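Local coordinates for protein porin B (Pseudomonas putida, PDB 4GEY) that forms a beta-barrel channel in the outer membrane that probably carries the uptake of sugars such as glucose, at residues 283-288 / 320-325; 189-194 / 209-214; 296-301 / 309-314. The protein carries 2 engineered substitutions. One frame throughout, in Å; residues are numbered along the deposited sequence.

Contact 1: residues 283-288 / 320-325; sequences KSHSSK and DKATNV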
ATOM      1  N   LYS A 283      10.609 -19.010 -19.615  1.00 45.29           N
ATOM      2  CA  LYS A 283      11.036 -18.015 -20.585  1.00 44.94           C
ATOM      3  C   LYS A 283      11.193 -16.708 -19.823  1.00 50.51           C
ATOM      4  O   LYS A 283      10.414 -16.410 -18.910  1.00 51.70           O
ATOM      5  CB  LYS A 283      10.010 -17.878 -21.716  1.00 43.87           C
ATOM      6  CG  LYS A 283       9.973 -16.519 -22.392  1.00 42.56           C
ATOM      7  CD  LYS A 283       9.697 -16.668 -23.883  1.00 60.98           C
ATOM      8  CE  LYS A 283       8.445 -17.500 -24.151  1.00 66.93           C
ATOM      9  NZ  LYS A 283       8.256 -17.762 -25.608  1.00 69.67           N
ATOM     10  N   SER A 284      12.219 -15.945 -20.170  1.00 49.12           N
ATOM     11  CA  SER A 284      12.476 -14.690 -19.492  1.00 47.93           C
ATOM     12  C   SER A 284      12.088 -13.523 -20.409  1.00 44.64           C
ATOM     13  O   SER A 284      12.315 -13.572 -21.620  1.00 43.37           O
ATOM     14  CB  SER A 284      13.943 -14.618 -19.074  1.00 37.87           C
ATOM     15  OG  SER A 284      14.190 -13.473 -18.291  1.00 66.40           O
ATOM     16  N   HIS A 285      11.473 -12.494 -19.833  1.00 43.17           N
ATOM     17  CA  HIS A 285      11.115 -11.295 -20.573  1.00 35.83           C
ATOM     18  C   HIS A 285      11.955 -10.145 -20.041  1.00 50.40           C
ATOM     19  O   HIS A 285      12.302 -10.103 -18.855  1.00 34.83           O
ATOM     20  CB  HIS A 285       9.626 -10.971 -20.421  1.00 34.62           C
ATOM     21  CG  HIS A 285       8.715 -12.072 -20.869  1.00 44.10           C
ATOM     22  ND1 HIS A 285       8.201 -12.142 -22.146  1.00 43.40           N
ATOM     23  CD2 HIS A 285       8.229 -13.152 -20.209  1.00 42.32           C
ATOM     24  CE1 HIS A 285       7.446 -13.219 -22.258  1.00 43.12           C
ATOM     25  NE2 HIS A 285       7.448 -13.851 -21.097  1.00 42.50           N
ATOM     26  N   SER A 286      12.286  -9.205 -20.919  1.00 36.34           N
ATOM     27  CA  SER A 286      13.177  -8.122 -20.537  1.00 42.44           C
ATOM     28  C   SER A 286      12.491  -7.021 -19.715  1.00 39.49           C
ATOM     29  O   SER A 286      13.145  -6.071 -19.278  1.00 34.83           O
ATOM     30  CB  SER A 286      13.863  -7.543 -21.769  1.00 44.39           C
ATOM     31  OG  SER A 286      12.912  -6.987 -22.650  1.00 49.82           O
ATOM     32  N   SER A 287      11.188  -7.166 -19.476  1.00 36.06           N
ATOM     33  CA  SER A 287      10.445  -6.148 -18.738  1.00 32.53           C
ATOM     34  C   SER A 287       9.109  -6.619 -18.156  1.00 31.33           C
ATOM     35  O   SER A 287       8.611  -7.709 -18.476  1.00 32.28           O
ATOM     36  CB  SER A 287      10.170  -4.951 -19.650  1.00 36.97           C
ATOM     37  OG  SER A 287       9.041  -5.185 -20.485  1.00 32.97           O
ATOM     38  N   LYS A 288       8.536  -5.768 -17.304  1.00 30.20           N
ATOM     39  CA  LYS A 288       7.144  -5.880 -16.861  1.00 29.16           C
ATOM     40  C   LYS A 288       6.525  -4.518 -17.140  1.00 37.89           C
ATOM     41  O   LYS A 288       7.258  -3.542 -17.320  1.00 36.85           O
ATOM     42  CB  LYS A 288       7.063  -6.184 -15.364  1.00 28.11           C
ATOM     43  CG  LYS A 288       7.834  -7.416 -14.922  1.00 32.64           C
ATOM     44  CD  LYS A 288       7.653  -7.696 -13.437  1.00 27.45           C
ATOM     45  CE  LYS A 288       6.687  -8.842 -13.188  1.00 36.24           C
ATOM     46  NZ  LYS A 288       5.265  -8.412 -13.107  1.00 38.01           N
ATOM     47  N   ASP A 320       0.767  -6.979 -16.909  1.00 27.02           N
ATOM     48  CA  ASP A 320       1.113  -7.780 -18.068  1.00 28.13           C
ATOM     49  C   ASP A 320       0.827  -9.264 -17.836  1.00 33.12           C
ATOM     50  O   ASP A 320       1.291  -9.849 -16.852  1.00 27.70           O
ATOM     51  CB  ASP A 320       2.555  -7.509 -18.548  1.00 45.28           C
ATOM     52  CG  ASP A 320       3.623  -8.043 -17.597  1.00 46.29           C
ATOM     53  OD1 ASP A 320       4.028  -9.221 -17.766  1.00 47.81           O
ATOM     54  OD2 ASP A 320       4.084  -7.274 -16.714  1.00 32.07           O
ATOM     55  N   LYS A 321       0.032  -9.851 -18.741  1.00 35.69           N
ATOM     56  CA  LYS A 321      -0.329 -11.270 -18.689  1.00 29.12           C
ATOM     57  C   LYS A 321       0.888 -12.188 -18.753  1.00 29.73           C
ATOM     58  O   LYS A 321       0.835 -13.319 -18.288  1.00 48.68           O
ATOM     59  CB  LYS A 321      -1.279 -11.643 -19.831  1.00 46.27           C
ATOM     60  CG  LYS A 321      -2.673 -11.001 -19.791  1.00 58.91           C
ATOM     61  CD  LYS A 321      -3.604 -11.626 -18.735  1.00 59.59           C
ATOM     62  CE  LYS A 321      -5.007 -11.958 -19.291  1.00 57.49           C
ATOM     63  NZ  LYS A 321      -5.789 -10.806 -19.834  1.00 53.37           N
ATOM     64  N   ALA A 322       1.979 -11.712 -19.334  1.00 30.38           N
ATOM     65  CA  ALA A 322       3.163 -12.551 -19.482  1.00 37.17           C
ATOM     66  C   ALA A 322       3.744 -13.001 -18.143  1.00 38.41           C
ATOM     67  O   ALA A 322       3.997 -14.197 -17.950  1.00 41.15           O
ATOM     68  CB  ALA A 322       4.230 -11.862 -20.338  1.00 32.08           C
ATOM     69  N   THR A 323       3.929 -12.055 -17.223  1.00 29.45           N
ATOM     70  CA  THR A 323       4.759 -12.292 -16.038  1.00 32.01           C
ATOM     71  C   THR A 323       4.098 -12.098 -14.662  1.00 27.70           C
ATOM     72  O   THR A 323       4.600 -12.592 -13.663  1.00 31.21           O
ATOM     73  CB  THR A 323       6.019 -11.410 -16.082  1.00 31.69           C
ATOM     74  OG1 THR A 323       5.652 -10.032 -15.923  1.00 30.94           O
ATOM     75  CG2 THR A 323       6.759 -11.596 -17.394  1.00 30.70           C
ATOM     76  N   ASN A 324       2.983 -11.382 -14.621  1.00 33.15           N
ATOM     77  CA  ASN A 324       2.366 -10.984 -13.368  1.00 31.71           C
ATOM     78  C   ASN A 324       1.296 -11.961 -12.870  1.00 35.59           C
ATOM     79  O   ASN A 324       0.395 -12.328 -13.622  1.00 34.64           O
ATOM     80  CB  ASN A 324       1.747  -9.605 -13.547  1.00 34.89           C
ATOM     81  CG  ASN A 324       1.898  -8.743 -12.318  1.00 35.60           C
ATOM     82  OD1 ASN A 324       2.999  -8.279 -12.011  1.00 31.16           O
ATOM     83  ND2 ASN A 324       0.793  -8.523 -11.603  1.00 29.82           N
ATOM     84  N   VAL A 325       1.390 -12.370 -11.604  1.00 33.64           N
ATOM     85  CA  VAL A 325       0.453 -13.351 -11.042  1.00 28.05           C
ATOM     86  C   VAL A 325      -0.959 -12.781 -10.960  1.00 30.30           C
ATOM     87  O   VAL A 325      -1.920 -13.408 -11.429  1.00 24.53           O
ATOM     88  CB  VAL A 325       0.868 -13.825  -9.632  1.00 29.66           C
ATOM     89  CG1 VAL A 325      -0.176 -14.756  -9.077  1.00 24.11           C
ATOM     90  CG2 VAL A 325       2.218 -14.514  -9.659  1.00 24.95           C
TER
HETATM   91  O   HOH W   1       3.399  -6.191 -14.049  1.00 31.26           O

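Contact 2: residues 189-194 / 209-214; sequences SQWALR and AFEQNP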
ATOM      1  N   SER A 189      12.748   1.526   1.192  1.00 37.12           N
ATOM      2  CA  SER A 189      13.273   2.636   0.397  1.00 34.87           C
ATOM      3  C   SER A 189      14.188   2.126  -0.708  1.00 37.45           C
ATOM      4  O   SER A 189      14.693   1.004  -0.633  1.00 33.59           O
ATOM      5  CB  SER A 189      14.028   3.641   1.266  1.00 32.82           C
ATOM      6  OG  SER A 189      15.352   3.198   1.505  1.00 28.60           O
ATOM      7  N   GLN A 190      14.380   2.966  -1.729  1.00 35.19           N
ATOM      8  CA  GLN A 190      15.233   2.687  -2.886  1.00 32.14           C
ATOM      9  C   GLN A 190      15.715   4.023  -3.408  1.00 42.07           C
ATOM     10  O   GLN A 190      15.048   5.047  -3.226  1.00 42.92           O
ATOM     11  CB  GLN A 190      14.445   2.060  -4.036  1.00 31.88           C
ATOM     12  CG  GLN A 190      13.821   0.731  -3.771  1.00 37.83           C
ATOM     13  CD  GLN A 190      12.361   0.742  -4.113  1.00 42.24           C
ATOM     14  OE1 GLN A 190      11.627   1.661  -3.732  1.00 37.88           O
ATOM     15  NE2 GLN A 190      11.922  -0.271  -4.854  1.00 54.31           N
ATOM     16  N   TRP A 191      16.848   4.014  -4.101  1.00 37.43           N
ATOM     17  CA  TRP A 191      17.307   5.231  -4.739  1.00 40.16           C
ATOM     18  C   TRP A 191      16.305   5.609  -5.815  1.00 34.07           C
ATOM     19  O   TRP A 191      15.863   4.760  -6.592  1.00 36.62           O
ATOM     20  CB  TRP A 191      18.714   5.053  -5.317  1.00 42.86           C
ATOM     21  CG  TRP A 191      19.787   5.037  -4.273  1.00 39.63           C
ATOM     22  CD1 TRP A 191      20.555   3.977  -3.908  1.00 37.78           C
ATOM     23  CD2 TRP A 191      20.198   6.135  -3.444  1.00 40.11           C
ATOM     24  NE1 TRP A 191      21.432   4.344  -2.913  1.00 36.08           N
ATOM     25  CE2 TRP A 191      21.228   5.663  -2.606  1.00 36.04           C
ATOM     26  CE3 TRP A 191      19.798   7.470  -3.333  1.00 41.50           C
ATOM     27  CZ2 TRP A 191      21.867   6.479  -1.673  1.00 35.04           C
ATOM     28  CZ3 TRP A 191      20.436   8.282  -2.402  1.00 39.71           C
ATOM     29  CH2 TRP A 191      21.461   7.781  -1.587  1.00 37.02           C
ATOM     30  N   ALA A 192      15.923   6.876  -5.851  1.00 29.62           N
ATOM     31  CA  ALA A 192      14.901   7.301  -6.795  1.00 29.14           C
ATOM     32  C   ALA A 192      15.008   8.767  -7.168  1.00 35.36           C
ATOM     33  O   ALA A 192      15.521   9.592  -6.401  1.00 40.45           O
ATOM     34  CB  ALA A 192      13.544   7.014  -6.247  1.00 35.85           C
ATOM     35  N   LEU A 193      14.530   9.064  -8.372  1.00 30.56           N
ATOM     36  CA  LEU A 193      14.419  10.413  -8.885  1.00 30.18           C
ATOM     37  C   LEU A 193      12.999  10.595  -9.408  1.00 30.43           C
ATOM     38  O   LEU A 193      12.511   9.789 -10.201  1.00 31.16           O
ATOM     39  CB  LEU A 193      15.427  10.622 -10.013  1.00 31.47           C
ATOM     40  CG  LEU A 193      15.440  12.002 -10.686  1.00 40.82           C
ATOM     41  CD1 LEU A 193      15.736  13.098  -9.661  1.00 32.30           C
ATOM     42  CD2 LEU A 193      16.430  12.044 -11.853  1.00 33.51           C
ATOM     43  N   ARG A 194      12.328  11.647  -8.960  1.00 29.07           N
ATOM     44  CA  ARG A 194      10.956  11.903  -9.386  1.00 31.79           C
ATOM     45  C   ARG A 194      10.783  13.348  -9.844  1.00 33.90           C
ATOM     46  O   ARG A 194      10.996  14.274  -9.066  1.00 41.66           O
ATOM     47  CB  ARG A 194       9.965  11.584  -8.256  1.00 31.42           C
ATOM     48  CG  ARG A 194       8.518  11.770  -8.661  1.00 37.61           C
ATOM     49  CD  ARG A 194       7.792  12.760  -7.769  1.00 44.92           C
ATOM     50  NE  ARG A 194       8.534  13.999  -7.577  1.00 49.46           N
ATOM     51  CZ  ARG A 194       8.185  14.942  -6.709  1.00 42.88           C
ATOM     52  NH1 ARG A 194       7.104  14.784  -5.964  1.00 42.34           N
ATOM     53  NH2 ARG A 194       8.915  16.037  -6.585  1.00 40.28           N
ATOM     54  N   ALA A 209      12.162   7.486 -11.858  1.00 35.24           N
ATOM     55  CA  ALA A 209      13.035   6.345 -12.099  1.00 32.65           C
ATOM     56  C   ALA A 209      13.496   5.797 -10.748  1.00 32.95           C
ATOM     57  O   ALA A 209      14.176   6.487  -9.985  1.00 34.24           O
ATOM     58  CB  ALA A 209      14.213   6.750 -12.955  1.00 31.12           C
ATOM     59  N   PHE A 210      13.096   4.564 -10.449  1.00 31.95           N
ATOM     60  CA  PHE A 210      13.413   3.929  -9.173  1.00 30.71           C
ATOM     61  C   PHE A 210      14.354   2.759  -9.387  1.00 35.91           C
ATOM     62  O   PHE A 210      14.115   1.902 -10.246  1.00 34.81           O
ATOM     63  CB  PHE A 210      12.145   3.425  -8.478  1.00 30.99           C
ATOM     64  CG  PHE A 210      11.202   4.515  -8.074  1.00 34.25           C
ATOM     65  CD1 PHE A 210      10.438   5.184  -9.023  1.00 30.50           C
ATOM     66  CD2 PHE A 210      11.067   4.867  -6.746  1.00 30.48           C
ATOM     67  CE1 PHE A 210       9.573   6.193  -8.639  1.00 26.30           C
ATOM     68  CE2 PHE A 210      10.208   5.880  -6.363  1.00 31.75           C
ATOM     69  CZ  PHE A 210       9.461   6.540  -7.308  1.00 25.50           C
ATOM     70  N   GLU A 211      15.436   2.742  -8.621  1.00 37.09           N
ATOM     71  CA  GLU A 211      16.292   1.581  -8.567  1.00 34.00           C
ATOM     72  C   GLU A 211      15.399   0.411  -8.184  1.00 34.96           C
ATOM     73  O   GLU A 211      14.599   0.519  -7.262  1.00 28.37           O
ATOM     74  CB  GLU A 211      17.365   1.788  -7.507  1.00 36.62           C
ATOM     75  CG  GLU A 211      17.888   0.508  -6.904  1.00 42.14           C
ATOM     76  CD  GLU A 211      18.638   0.751  -5.618  1.00 49.34           C
ATOM     77  OE1 GLU A 211      18.258   1.691  -4.881  1.00 49.13           O
ATOM     78  OE2 GLU A 211      19.609   0.006  -5.354  1.00 54.03           O
ATOM     79  N   GLN A 212      15.507  -0.692  -8.916  1.00 31.08           N
ATOM     80  CA  GLN A 212      14.717  -1.878  -8.632  1.00 29.49           C
ATOM     81  C   GLN A 212      15.692  -2.988  -8.223  1.00 39.85           C
ATOM     82  O   GLN A 212      16.485  -3.481  -9.035  1.00 46.54           O
ATOM     83  CB  GLN A 212      13.800  -2.212  -9.828  1.00 31.39           C
ATOM     84  CG  GLN A 212      13.748  -3.653 -10.311  1.00 43.88           C
ATOM     85  CD  GLN A 212      13.239  -4.632  -9.270  1.00 47.85           C
ATOM     86  OE1 GLN A 212      12.662  -4.238  -8.251  1.00 46.27           O
ATOM     87  NE2 GLN A 212      13.468  -5.928  -9.519  1.00 45.03           N
ATOM     88  N   ASN A 213      15.651  -3.332  -6.938  1.00 34.47           N
ATOM     89  CA  ASN A 213      16.716  -4.100  -6.295  1.00 33.26           C
ATOM     90  C   ASN A 213      16.166  -4.963  -5.170  1.00 29.35           C
ATOM     91  O   ASN A 213      16.110  -4.516  -4.030  1.00 31.03           O
ATOM     92  CB  ASN A 213      17.754  -3.125  -5.721  1.00 37.19           C
ATOM     93  CG  ASN A 213      18.954  -3.824  -5.080  1.00 44.17           C
ATOM     94  OD1 ASN A 213      18.968  -5.044  -4.877  1.00 31.90           O
ATOM     95  ND2 ASN A 213      19.973  -3.032  -4.751  1.00 32.66           N
ATOM     96  N   PRO A 214      15.777  -6.209  -5.487  1.00 36.71           N
ATOM     97  CA  PRO A 214      15.140  -7.168  -4.567  1.00 34.09           C
ATOM     98  C   PRO A 214      15.890  -7.365  -3.255  1.00 34.26           C
ATOM     99  O   PRO A 214      15.263  -7.715  -2.258  1.00 38.76           O
ATOM    100  CB  PRO A 214      15.157  -8.478  -5.353  1.00 29.14           C
ATOM    101  CG  PRO A 214      15.180  -8.064  -6.762  1.00 39.45           C
ATOM    102  CD  PRO A 214      15.971  -6.782  -6.828  1.00 36.29           C
TER

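Contact 3: residues 296-301 / 309-314; sequences QQQVTA and GLSLFA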
ATOM      1  N   GLN A 296     -11.000   9.408  -6.369  1.00 31.58           N
ATOM      2  CA  GLN A 296     -11.605   9.709  -5.082  1.00 23.31           C
ATOM      3  C   GLN A 296     -12.399  10.985  -5.247  1.00 26.35           C
ATOM      4  O   GLN A 296     -11.913  11.951  -5.821  1.00 33.75           O
ATOM      5  CB  GLN A 296     -10.534   9.928  -4.023  1.00 22.83           C
ATOM      6  CG  GLN A 296      -9.592   8.762  -3.794  1.00 22.15           C
ATOM      7  CD  GLN A 296      -8.498   9.124  -2.810  1.00 26.16           C
ATOM      8  OE1 GLN A 296      -7.375   9.452  -3.201  1.00 30.15           O
ATOM      9  NE2 GLN A 296      -8.826   9.086  -1.518  1.00 28.25           N
ATOM     10  N   GLN A 297     -13.620  11.002  -4.736  1.00 24.45           N
ATOM     11  CA  GLN A 297     -14.477  12.156  -4.907  1.00 25.32           C
ATOM     12  C   GLN A 297     -15.390  12.369  -3.713  1.00 25.62           C
ATOM     13  O   GLN A 297     -16.062  11.449  -3.265  1.00 25.51           O
ATOM     14  CB  GLN A 297     -15.317  11.974  -6.161  1.00 25.95           C
ATOM     15  CG  GLN A 297     -16.191  13.148  -6.488  1.00 28.50           C
ATOM     16  CD  GLN A 297     -15.370  14.365  -6.838  1.00 31.76           C
ATOM     17  OE1 GLN A 297     -14.581  14.342  -7.785  1.00 28.20           O
ATOM     18  NE2 GLN A 297     -15.530  15.430  -6.058  1.00 31.78           N
ATOM     19  N   GLN A 298     -15.414  13.588  -3.194  1.00 26.08           N
ATOM     20  CA  GLN A 298     -16.426  13.945  -2.216  1.00 38.03           C
ATOM     21  C   GLN A 298     -17.709  14.292  -2.970  1.00 36.03           C
ATOM     22  O   GLN A 298     -17.702  15.132  -3.851  1.00 31.59           O
ATOM     23  CB  GLN A 298     -15.969  15.124  -1.350  1.00 35.77           C
ATOM     24  CG  GLN A 298     -16.870  15.401  -0.144  1.00 37.61           C
ATOM     25  CD  GLN A 298     -16.348  16.518   0.772  1.00 42.02           C
ATOM     26  OE1 GLN A 298     -15.161  16.873   0.748  1.00 37.67           O
ATOM     27  NE2 GLN A 298     -17.246  17.071   1.591  1.00 28.64           N
ATOM     28  N   VAL A 299     -18.812  13.641  -2.622  1.00 38.00           N
ATOM     29  CA  VAL A 299     -20.060  13.882  -3.328  1.00 34.33           C
ATOM     30  C   VAL A 299     -21.138  14.627  -2.524  1.00 32.46           C
ATOM     31  O   VAL A 299     -22.040  15.219  -3.119  1.00 33.10           O
ATOM     32  CB  VAL A 299     -20.623  12.595  -3.991  1.00 46.64           C
ATOM     33  CG1 VAL A 299     -19.652  12.092  -5.047  1.00 49.07           C
ATOM     34  CG2 VAL A 299     -20.889  11.516  -2.968  1.00 28.51           C
ATOM     35  N   THR A 300     -21.047  14.635  -1.194  1.00 36.01           N
ATOM     36  CA  THR A 300     -21.962  15.475  -0.389  1.00 39.14           C
ATOM     37  C   THR A 300     -21.264  16.282   0.700  1.00 36.93           C
ATOM     38  O   THR A 300     -20.190  15.918   1.175  1.00 38.03           O
ATOM     39  CB  THR A 300     -23.104  14.681   0.283  1.00 42.29           C
ATOM     40  OG1 THR A 300     -22.554  13.737   1.207  1.00 50.36           O
ATOM     41  CG2 THR A 300     -23.966  13.958  -0.743  1.00 31.87           C
ATOM     42  N   ALA A 301     -21.884  17.390   1.088  1.00 40.93           N
ATOM     43  CA  ALA A 301     -21.374  18.197   2.190  1.00 41.73           C
ATOM     44  C   ALA A 301     -22.431  18.245   3.269  1.00 42.28           C
ATOM     45  O   ALA A 301     -23.377  19.013   3.153  1.00 54.22           O
ATOM     46  CB  ALA A 301     -21.035  19.600   1.721  1.00 36.72           C
ATOM     47  N   GLY A 309     -19.615  14.637   5.319  1.00 39.56           N
ATOM     48  CA  GLY A 309     -20.299  14.157   4.132  1.00 33.68           C
ATOM     49  C   GLY A 309     -19.776  12.841   3.580  1.00 35.85           C
ATOM     50  O   GLY A 309     -18.909  12.197   4.187  1.00 33.33           O
ATOM     51  N   LEU A 310     -20.305  12.458   2.414  1.00 37.40           N
ATOM     52  CA  LEU A 310     -19.975  11.194   1.745  1.00 33.45           C
ATOM     53  C   LEU A 310     -18.862  11.337   0.693  1.00 36.60           C
ATOM     54  O   LEU A 310     -18.907  12.227  -0.172  1.00 31.24           O
ATOM     55  CB  LEU A 310     -21.236  10.617   1.084  1.00 32.04           C
ATOM     56  CG  LEU A 310     -21.164   9.251   0.375  1.00 33.73           C
ATOM     57  CD1 LEU A 310     -21.009   8.124   1.375  1.00 27.02           C
ATOM     58  CD2 LEU A 310     -22.387   9.014  -0.495  1.00 28.41           C
ATOM     59  N   SER A 311     -17.867  10.459   0.778  1.00 25.81           N
ATOM     60  CA  SER A 311     -16.818  10.385  -0.234  1.00 25.20           C
ATOM     61  C   SER A 311     -16.808   9.005  -0.876  1.00 29.47           C
ATOM     62  O   SER A 311     -16.884   7.996  -0.167  1.00 31.58           O
ATOM     63  CB  SER A 311     -15.445  10.658   0.378  1.00 24.57           C
ATOM     64  OG  SER A 311     -15.208  12.039   0.567  1.00 31.25           O
ATOM     65  N   LEU A 312     -16.705   8.957  -2.204  1.00 24.78           N
ATOM     66  CA  LEU A 312     -16.606   7.686  -2.916  1.00 24.41           C
ATOM     67  C   LEU A 312     -15.171   7.466  -3.347  1.00 27.91           C
ATOM     68  O   LEU A 312     -14.420   8.426  -3.512  1.00 32.93           O
ATOM     69  CB  LEU A 312     -17.503   7.672  -4.151  1.00 25.12           C
ATOM     70  CG  LEU A 312     -18.989   7.927  -3.922  1.00 27.37           C
ATOM     71  CD1 LEU A 312     -19.796   7.617  -5.180  1.00 26.75           C
ATOM     72  CD2 LEU A 312     -19.483   7.126  -2.722  1.00 27.55           C
ATOM     73  N   PHE A 313     -14.776   6.211  -3.525  1.00 27.54           N
ATOM     74  CA  PHE A 313     -13.447   5.932  -4.057  1.00 27.44           C
ATOM     75  C   PHE A 313     -13.420   4.673  -4.890  1.00 28.82           C
ATOM     76  O   PHE A 313     -14.240   3.773  -4.695  1.00 30.72           O
ATOM     77  CB  PHE A 313     -12.375   5.872  -2.949  1.00 24.54           C
ATOM     78  CG  PHE A 313     -12.549   4.733  -1.966  1.00 24.65           C
ATOM     79  CD1 PHE A 313     -12.109   3.453  -2.268  1.00 21.32           C
ATOM     80  CD2 PHE A 313     -13.120   4.953  -0.719  1.00 30.53           C
ATOM     81  CE1 PHE A 313     -12.254   2.413  -1.363  1.00 21.07           C
ATOM     82  CE2 PHE A 313     -13.265   3.910   0.198  1.00 28.07           C
ATOM     83  CZ  PHE A 313     -12.827   2.639  -0.130  1.00 21.21           C
ATOM     84  N   ALA A 314     -12.450   4.615  -5.803  1.00 34.24           N
ATOM     85  CA  ALA A 314     -12.240   3.444  -6.651  1.00 26.08           C
ATOM     86  C   ALA A 314     -10.797   3.324  -7.105  1.00 24.94           C
ATOM     87  O   ALA A 314     -10.100   4.316  -7.291  1.00 27.65           O
ATOM     88  CB  ALA A 314     -13.164   3.471  -7.848  1.00 23.08           C
TER

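Contact 1: residues 283-288 / 320-325
The imidazole of His285 lies with one face over the methyl of Ala322, a CH-pi contact in which Ala322 CB sits 4.0 Å from the centroid of the His285 ring. Thr323 reaches the same ring obliquely, its CG2 3.5 Å from His285 CD2. Small methyls suit these places because they fill the space beside the imidazole while its NE2 bonds to Asp265, which fixes the turn of the ring.

Further along, the aliphatic part of Lys288 crosses Asp320 at about a right angle, with Lys288 CB 3.4 Å from Asp320 OD2. The lysine then bends twice (chi3 103°, chi4 -88°), which brings its CE to 3.2 Å from Thr323 OG1 and the ammonium beside the Asn324 side chain. Between Lys288 NZ and Asp320 OD2 there is only a long salt bridge of 4.0 Å, bridged by a water that accepts from the ammonium and donates to the carboxylate.

Asp320 also organises its own turn, the short connection between strands 309-319 and 326-337 of the porin barrel. Its OD1 accepts the hydroxyl of Thr323 on the syn lone pair, and the backbone N of Thr323, 2.9 Å from Asp320 OD1, arrives nearly along the C-O axis. This is an Asx motif, for which aspartate is well suited. The other oxygen, OD2, takes the backbone N-H of His289.

With both oxygens engaged, the carboxylate is held against rotation, and the lysine nearby, itself buried, is likely to help offset the cost of burying its negative charge.

Contact 2: residues 189-194 / 209-214
Glu211 crosses Trp191 obliquely, its carboxylate plane 25° from that of the indole, with OE1 3.4 Å from Trp191 CD1. The extended glutamate, CG anti to its N (chi1 153°), reaches across with OE1 to the neighbouring strand, where it accepts the backbone N-H of Trp191 at 2.8 Å. A carboxylate thus fills the role that a main-chain carbonyl would normally play opposite this residue, while Glu211 N still bonds to Trp191 O. On its other oxygen, OE2 receives Asn213 ND2 from above the carboxylate plane. A leucine in place of Glu211 would probably leave the N-H of Trp191 without its acceptor and cost the amide of Asn213 one of its partners. The indole has further holds: NE1 bonds to Leu225 O, and Arg151 makes a cation-pi contact with the ring.

These strands form an antiparallel hairpin of the porin barrel. Ala192 and Phe210 make a non-hydrogen-bonded pair, and the alanine is small enough to let its CB meet the Phe210 ring obliquely near CD2 and CE2. The other face carries Leu193 and Ala209, a hydrogen-bonded pair whose Ala209 N lies 2.9 Å from Leu193 O; a bound detergent about 6 Å from the Leu193 side chain is consistent with a membrane-facing position.

Contact 3: residues 296-301 / 309-314
Thr300 holds OG1 between its backbone N and carbonyl carbon (chi1 63°), facing Leu310, whose own N-H it accepts with OG1 2.9 Å from Leu310 N. The rotamer of Val299 sends CG2 alongside Leu310, the two side chains pointing the same way and Val299 CG2 lying 3.8 Å from Leu310 CD2. Both belong to an antiparallel beta hairpin of the barrel, at the end where strand 282-298 gives way to the loop leading into strand 309-319. There Leu310 O takes a bond from Val299 N (2.8 Å) and a weak one from Thr300 N.

Gly309 suits the join: a side chain would run into Thr300 O, and its backbone angles would also press a CB against the preceding carbonyl. The extended Gln298 chain is long enough to reach Thr300 O with NE2, which also bonds to Val306 O.

Gln297 and Leu312 form a hydrogen-bonded pair; a bound detergent touches both residues, consistent with a membrane-facing position, where Gln297 OE1 bonds to Tyr252 OH and NE2 to Gln298 O. Across the other face, the Gln296 amide stands 86° from the Phe313 ring plane, and the nearest touch is Gln296 CG to Phe313 CB at 4.1 Å.

In the fold
Followed from the N terminus, contact 2 comes first, closing the hairpin of strands 190-198 and 203-212 before the other two open. Contact 1 then begins on strand 282-298 and is completed only in the loop after strand 309-319. Contact 3 is nested within that span and closes the turn between the same two strands, so contacts 1 and 3 mark the two ends of one strand pair, their centres about 36 Å apart. Contacts 1 and 2 lie closer, about 7 Å between nearest atoms without touching, whereas contacts 2 and 3 fall on opposite sides of the chain's centre. Contacts 2 and 3 join neighbouring strands of the barrel wall, and contact 1 ties the start of one strand to a loop.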